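Local atomic coordinates of ATP-dependent kinase YFH7 (Saccharomyces cerevisiae, PDB entry 2GA8), a protein that acts as an ATP-dependent kinase of the P-loop type and could be involved in assembly of the endoplasmic reticulum membrane. Residues V125-T130 with F164-R169; Q94-D99 with L171-D176. All blocks are in the same frame, centred on the assembly; numbering follows the deposited sequence.

Contact 1: V125-T130 with F164-R169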
loop_
_atom_site.group_PDB
_atom_site.type_symbol
_atom_site.label_atom_id
_atom_site.label_comp_id
_atom_site.label_asym_id
_atom_site.label_seq_id
_atom_site.Cartn_x
_atom_site.Cartn_y
_atom_site.Cartn_z
ATOM N N VAL A 125 -10.611 -4.176 10.465
ATOM C CA VAL A 125 -10.902 -5.160 9.427
ATOM C C VAL A 125 -12.081 -4.753 8.558
ATOM O O VAL A 125 -12.954 -4.001 8.988
ATOM C CB VAL A 125 -11.216 -6.557 10.026
ATOM C CG1 VAL A 125 -9.983 -7.121 10.707
ATOM C CG2 VAL A 125 -12.374 -6.459 11.020
ATOM N N ALA A 126 -12.085 -5.252 7.327
ATOM C CA ALA A 126 -13.160 -4.969 6.391
ATOM C C ALA A 126 -13.682 -6.290 5.830
ATOM O O ALA A 126 -13.652 -7.308 6.517
ATOM C CB ALA A 126 -12.672 -4.056 5.274
ATOM N N ARG A 127 -14.132 -6.296 4.582
ATOM C CA ARG A 127 -14.704 -7.518 4.029
ATOM C C ARG A 127 -13.776 -8.723 3.920
ATOM O O ARG A 127 -14.246 -9.845 3.783
ATOM C CB ARG A 127 -15.371 -7.228 2.680
ATOM C CG ARG A 127 -14.456 -7.061 1.480
ATOM C CD ARG A 127 -15.324 -6.733 0.266
ATOM N NE ARG A 127 -14.835 -7.325 -0.975
ATOM C CZ ARG A 127 -14.102 -6.682 -1.879
ATOM N NH1 ARG A 127 -13.759 -5.413 -1.687
ATOM N NH2 ARG A 127 -13.728 -7.308 -2.987
ATOM N N GLY A 128 -12.469 -8.496 4.001
ATOM C CA GLY A 128 -11.521 -9.593 3.913
ATOM C C GLY A 128 -11.286 -10.279 5.250
ATOM O O GLY A 128 -10.670 -11.342 5.316
ATOM N N GLY A 129 -11.771 -9.672 6.327
ATOM C CA GLY A 129 -11.593 -10.276 7.635
ATOM C C GLY A 129 -10.216 -10.038 8.220
ATOM O O GLY A 129 -9.474 -9.174 7.757
ATOM N N THR A 130 -9.858 -10.827 9.229
ATOM C CA THR A 130 -8.573 -10.665 9.899
ATOM C C THR A 130 -7.333 -10.822 9.028
ATOM O O THR A 130 -6.280 -10.273 9.352
ATOM C CB THR A 130 -8.448 -11.628 11.095
ATOM O OG1 THR A 130 -8.535 -12.978 10.633
ATOM C CG2 THR A 130 -9.555 -11.364 12.098
ATOM N N PHE A 164 -3.301 -7.002 0.787
ATOM C CA PHE A 164 -4.744 -6.844 0.866
ATOM C C PHE A 164 -5.483 -7.807 -0.047
ATOM O O PHE A 164 -6.694 -7.703 -0.241
ATOM C CB PHE A 164 -5.107 -5.391 0.570
ATOM C CG PHE A 164 -4.755 -4.466 1.693
ATOM C CD1 PHE A 164 -5.694 -4.161 2.673
ATOM C CD2 PHE A 164 -3.460 -3.966 1.825
ATOM C CE1 PHE A 164 -5.352 -3.375 3.774
ATOM C CE2 PHE A 164 -3.107 -3.180 2.922
ATOM C CZ PHE A 164 -4.056 -2.886 3.897
ATOM N N HIS A 165 -4.741 -8.757 -0.599
ATOM C CA HIS A 165 -5.341 -9.764 -1.456
ATOM C C HIS A 165 -6.262 -10.574 -0.541
ATOM O O HIS A 165 -5.883 -10.917 0.580
ATOM C CB HIS A 165 -4.250 -10.673 -2.029
ATOM C CG HIS A 165 -4.649 -11.380 -3.283
ATOM N ND1 HIS A 165 -4.760 -10.738 -4.497
ATOM C CD2 HIS A 165 -4.977 -12.673 -3.510
ATOM C CE1 HIS A 165 -5.141 -11.606 -5.419
ATOM N NE2 HIS A 165 -5.280 -12.787 -4.845
ATOM N N LEU A 166 -7.474 -10.864 -0.995
ATOM C CA LEU A 166 -8.386 -11.646 -0.171
ATOM C C LEU A 166 -7.793 -13.043 -0.011
ATOM O O LEU A 166 -7.152 -13.559 -0.930
ATOM C CB LEU A 166 -9.765 -11.719 -0.829
ATOM C CG LEU A 166 -10.491 -10.374 -0.897
ATOM C CD1 LEU A 166 -11.768 -10.505 -1.715
ATOM C CD2 LEU A 166 -10.787 -9.895 0.517
ATOM N N SER A 167 -7.991 -13.645 1.157
ATOM C CA SER A 167 -7.455 -14.976 1.413
ATOM C C SER A 167 -8.142 -16.010 0.537
ATOM O O SER A 167 -9.252 -15.793 0.047
ATOM C CB SER A 167 -7.640 -15.363 2.882
ATOM O OG SER A 167 -9.008 -15.555 3.187
ATOM N N ARG A 168 -7.479 -17.142 0.352
ATOM C CA ARG A 168 -8.035 -18.208 -0.462
ATOM C C ARG A 168 -9.341 -18.715 0.140
ATOM O O ARG A 168 -10.282 -19.033 -0.590
ATOM C CB ARG A 168 -7.022 -19.344 -0.593
ATOM C CG ARG A 168 -5.774 -18.956 -1.381
ATOM C CD ARG A 168 -4.768 -20.098 -1.436
ATOM N NE ARG A 168 -4.405 -20.561 -0.101
ATOM C CZ ARG A 168 -4.561 -21.813 0.323
ATOM N NH1 ARG A 168 -4.205 -22.148 1.557
ATOM N NH2 ARG A 168 -5.072 -22.731 -0.487
ATOM N N ARG A 169 -9.407 -18.786 1.468
ATOM C CA ARG A 169 -10.624 -19.252 2.128
ATOM C C ARG A 169 -11.727 -18.218 1.949
ATOM O O ARG A 169 -12.910 -18.550 1.934
ATOM C CB ARG A 169 -10.382 -19.501 3.619
ATOM C CG ARG A 169 -11.636 -19.953 4.362
ATOM C CD ARG A 169 -11.361 -20.374 5.806
ATOM N NE ARG A 169 -10.632 -21.638 5.900
ATOM C CZ ARG A 169 -9.314 -21.762 5.766
ATOM N NH1 ARG A 169 -8.558 -20.697 5.533
ATOM N NH2 ARG A 169 -8.750 -22.959 5.865
HETATM O O HOH W 1 -9.014 -11.979 3.240
#
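Buried, water-bridged packing joins Leu166 to Arg127 and Gly128, the central residues of a type I turn (Ala126-Gly129) between strands 123-125 and 134-136. CG of Leu166 lies anti to the carbonyl carbon (chi1 -67°), bringing the forked end near the turn although CB is not directed there. Its CD2 rests 3.5 Å from CA of Gly128, an approach that the missing side chain permits. CD1 lies 4.0 Å from NH2 of Arg127, whose chain crosses the leucine at about a right angle. The guanidinium is held by other partners, NE by Val101 O and NH1 by Asn193 OD1, and so gives the methyl a fixed neighbour. The turn is closed by Gly129 N to Ala126 O at 3.0 Å, and Gly129 has phi 80° and psi -163°, where a CB would press on the carbonyl O of Gly128. One water completes the join, donating to Gly128 O at 2.7 Å and accepting from Ser167 N at 2.9 Å, satisfying two buried backbone groups. Ser167 is the N-cap of helix 168-171, its OG bonded to Cys170 N. The contact thus sets the approach to that helix against the strand connection, helix 192-206 packing on Ala126 and Phe164.

Contact 2: Q94-D99 with L171-D176; sequences QGLFKD and LDLFKD
Leu96 and Leu173 meet through their CD1 methyls, 3.7 Å apart, with the two side chains crossing at a slant. Both CB atoms point toward the opposite segment, and both leucines share one shape: CG lies anti to the carbonyl carbon (chi1 -69° in Leu96 and -61° in Leu173), which, with chi2 near 180°, extends each isobutyl group and carries its branched end to the other segment. Leucine suits both places, since its forked end can serve two neighbours at once. CD1 of Leu173 also reaches the backbone of Lys98, 4.1 Å from CA, while its CD2 lies 4.4 Å from CG of Lys98. The lysine therefore contributes the apolar part of its chain, which is nearly straight as far as CE and passes beside the leucine, an apt use of a long residue at an exposed border. The CA atoms of Lys98 and Leu173 are the nearest pair, at 6.6 Å.

This is apolar packing between two loops away from the P-loop that is thought to bind ATP. Residues 94-99 follow helix 84-92, which ends in a Schellman motif with Gln94 at C-prime; Gly95 next to it keeps a positive phi, a conformation glycine tolerates well. Leu173 stands in a type I turn from Leu171 to Phe174, closed by Phe174 N to Leu171 O at 3.2 Å, where the chain leaves helix 168-171.

Val101 also touches Leu173, and Leu96 packs on Arg169 and Cys170 of helix 168-171, adding cover to this buried leucine. Glu102 accepts a hydrogen bond from Lys175 N through OE2, a second tie between the same two loops. Asp176, ahead of the turn into helix 178-181, caps a backbone N just past the segment, and its OD2 bonds to Thr179 OG1.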
loop_
_atom_site.group_PDB
_atom_site.type_symbol
_atom_site.label_atom_id
_atom_site.label_comp_id
_atom_site.label_asym_id
_atom_site.label_seq_id
_atom_site.Cartn_x
_atom_site.Cartn_y
_atom_site.Cartn_z
ATOM N N GLN A 94 -13.321 -18.489 11.294
ATOM C CA GLN A 94 -11.995 -18.400 10.686
ATOM C C GLN A 94 -11.558 -16.977 10.319
ATOM O O GLN A 94 -10.794 -16.782 9.371
ATOM C CB GLN A 94 -11.931 -19.296 9.444
ATOM C CG GLN A 94 -12.519 -20.690 9.649
ATOM C CD GLN A 94 -12.003 -21.370 10.908
ATOM O OE1 GLN A 94 -12.774 -21.693 11.810
ATOM N NE2 GLN A 94 -10.695 -21.584 10.974
ATOM N N GLY A 95 -12.043 -15.993 11.072
ATOM C CA GLY A 95 -11.680 -14.606 10.829
ATOM C C GLY A 95 -12.312 -13.989 9.598
ATOM O O GLY A 95 -11.735 -13.088 8.984
ATOM N N LEU A 96 -13.504 -14.460 9.242
ATOM C CA LEU A 96 -14.203 -13.955 8.068
ATOM C C LEU A 96 -15.633 -13.499 8.343
ATOM O O LEU A 96 -16.233 -13.857 9.358
ATOM C CB LEU A 96 -14.216 -15.030 6.978
ATOM C CG LEU A 96 -12.877 -15.359 6.313
ATOM C CD1 LEU A 96 -13.030 -16.562 5.406
ATOM C CD2 LEU A 96 -12.394 -14.161 5.519
ATOM N N PHE A 97 -16.154 -12.685 7.427
ATOM C CA PHE A 97 -17.522 -12.177 7.484
ATOM C C PHE A 97 -18.207 -12.823 6.278
ATOM O O PHE A 97 -18.265 -12.239 5.196
ATOM C CB PHE A 97 -17.547 -10.650 7.326
ATOM C CG PHE A 97 -16.902 -9.904 8.459
ATOM C CD1 PHE A 97 -17.435 -9.960 9.743
ATOM C CD2 PHE A 97 -15.768 -9.126 8.240
ATOM C CE1 PHE A 97 -16.846 -9.251 10.794
ATOM C CE2 PHE A 97 -15.172 -8.414 9.282
ATOM C CZ PHE A 97 -15.714 -8.477 10.562
ATOM N N LYS A 98 -18.712 -14.036 6.473
ATOM C CA LYS A 98 -19.356 -14.797 5.407
ATOM C C LYS A 98 -20.299 -14.035 4.480
ATOM O O LYS A 98 -20.227 -14.188 3.261
ATOM C CB LYS A 98 -20.105 -15.994 6.004
ATOM C CG LYS A 98 -20.665 -16.955 4.963
ATOM C CD LYS A 98 -21.350 -18.144 5.621
ATOM C CE LYS A 98 -21.788 -19.171 4.590
ATOM N NZ LYS A 98 -22.689 -18.589 3.557
ATOM N N ASP A 99 -21.173 -13.209 5.047
ATOM C CA ASP A 99 -22.145 -12.471 4.245
ATOM C C ASP A 99 -21.680 -11.159 3.610
ATOM O O ASP A 99 -22.485 -10.454 3.001
ATOM C CB ASP A 99 -23.397 -12.189 5.081
ATOM C CG ASP A 99 -24.022 -13.454 5.644
ATOM O OD1 ASP A 99 -24.159 -14.440 4.889
ATOM O OD2 ASP A 99 -24.385 -13.459 6.840
ATOM N N LEU A 171 -12.031 -16.338 -0.756
ATOM C CA LEU A 171 -12.482 -16.507 -2.130
ATOM C C LEU A 171 -13.422 -17.705 -2.264
ATOM O O LEU A 171 -14.234 -17.759 -3.188
ATOM C CB LEU A 171 -11.280 -16.667 -3.065
ATOM C CG LEU A 171 -10.308 -15.480 -3.136
ATOM C CD1 LEU A 171 -9.187 -15.807 -4.102
ATOM C CD2 LEU A 171 -11.043 -14.217 -3.582
ATOM N N ASP A 172 -13.320 -18.657 -1.338
ATOM C CA ASP A 172 -14.181 -19.840 -1.367
ATOM C C ASP A 172 -15.617 -19.488 -1.000
ATOM O O ASP A 172 -16.535 -20.281 -1.211
ATOM C CB ASP A 172 -13.680 -20.909 -0.390
ATOM C CG ASP A 172 -12.329 -21.474 -0.780
ATOM O OD1 ASP A 172 -12.129 -21.763 -1.976
ATOM O OD2 ASP A 172 -11.474 -21.644 0.115
ATOM N N LEU A 173 -15.802 -18.300 -0.437
ATOM C CA LEU A 173 -17.123 -17.852 -0.027
ATOM C C LEU A 173 -17.815 -17.019 -1.100
ATOM O O LEU A 173 -18.974 -16.637 -0.942
ATOM C CB LEU A 173 -17.018 -17.047 1.269
ATOM C CG LEU A 173 -16.445 -17.809 2.466
ATOM C CD1 LEU A 173 -16.254 -16.861 3.641
ATOM C CD2 LEU A 173 -17.378 -18.956 2.836
ATOM N N PHE A 174 -17.107 -16.728 -2.185
ATOM C CA PHE A 174 -17.690 -15.952 -3.274
ATOM C C PHE A 174 -18.910 -16.692 -3.806
ATOM O O PHE A 174 -18.942 -17.923 -3.803
ATOM C CB PHE A 174 -16.673 -15.760 -4.401
ATOM C CG PHE A 174 -15.908 -14.468 -4.319
ATOM C CD1 PHE A 174 -15.317 -14.062 -3.127
ATOM C CD2 PHE A 174 -15.766 -13.662 -5.444
ATOM C CE1 PHE A 174 -14.593 -12.868 -3.063
ATOM C CE2 PHE A 174 -15.045 -12.470 -5.387
ATOM C CZ PHE A 174 -14.457 -12.074 -4.193
ATOM N N LYS A 175 -19.912 -15.946 -4.261
ATOM C CA LYS A 175 -21.124 -16.559 -4.793
ATOM C C LYS A 175 -20.744 -17.567 -5.871
ATOM O O LYS A 175 -21.467 -18.531 -6.124
ATOM C CB LYS A 175 -22.054 -15.488 -5.375
ATOM C CG LYS A 175 -23.412 -16.021 -5.813
ATOM C CD LYS A 175 -24.168 -16.643 -4.646
ATOM C CE LYS A 175 -25.474 -17.272 -5.106
ATOM N NZ LYS A 175 -26.203 -17.930 -3.984
ATOM N N ASP A 176 -19.595 -17.337 -6.500
ATOM C CA ASP A 176 -19.095 -18.221 -7.543
ATOM C C ASP A 176 -17.624 -18.539 -7.264
ATOM O O ASP A 176 -16.725 -17.959 -7.874
ATOM C CB ASP A 176 -19.239 -17.552 -8.911
ATOM C CG ASP A 176 -18.887 -18.482 -10.050
ATOM O OD1 ASP A 176 -19.516 -19.556 -10.157
ATOM O OD2 ASP A 176 -17.985 -18.140 -10.840
#

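The centres of contacts 1 and 2 lie about 9 Å apart, on the same side of the chain's centre, and contact 1 is nested along the chain inside the loop that contact 2 closes: 94-99, 125-130, 164-169, then 171-176. Helix 168-171 joins the two later segments. The earlier two are linked directly by a probable hydrogen bond between Thr130 N and Gly95 O, 2.9 Å, and by CD2 of Leu96, which packs against Gly128 O. Together they bring the loop beyond helix 84-92 and one connection of the mixed sheet against the chain following strand 156-160, an edge of the parallel sheet.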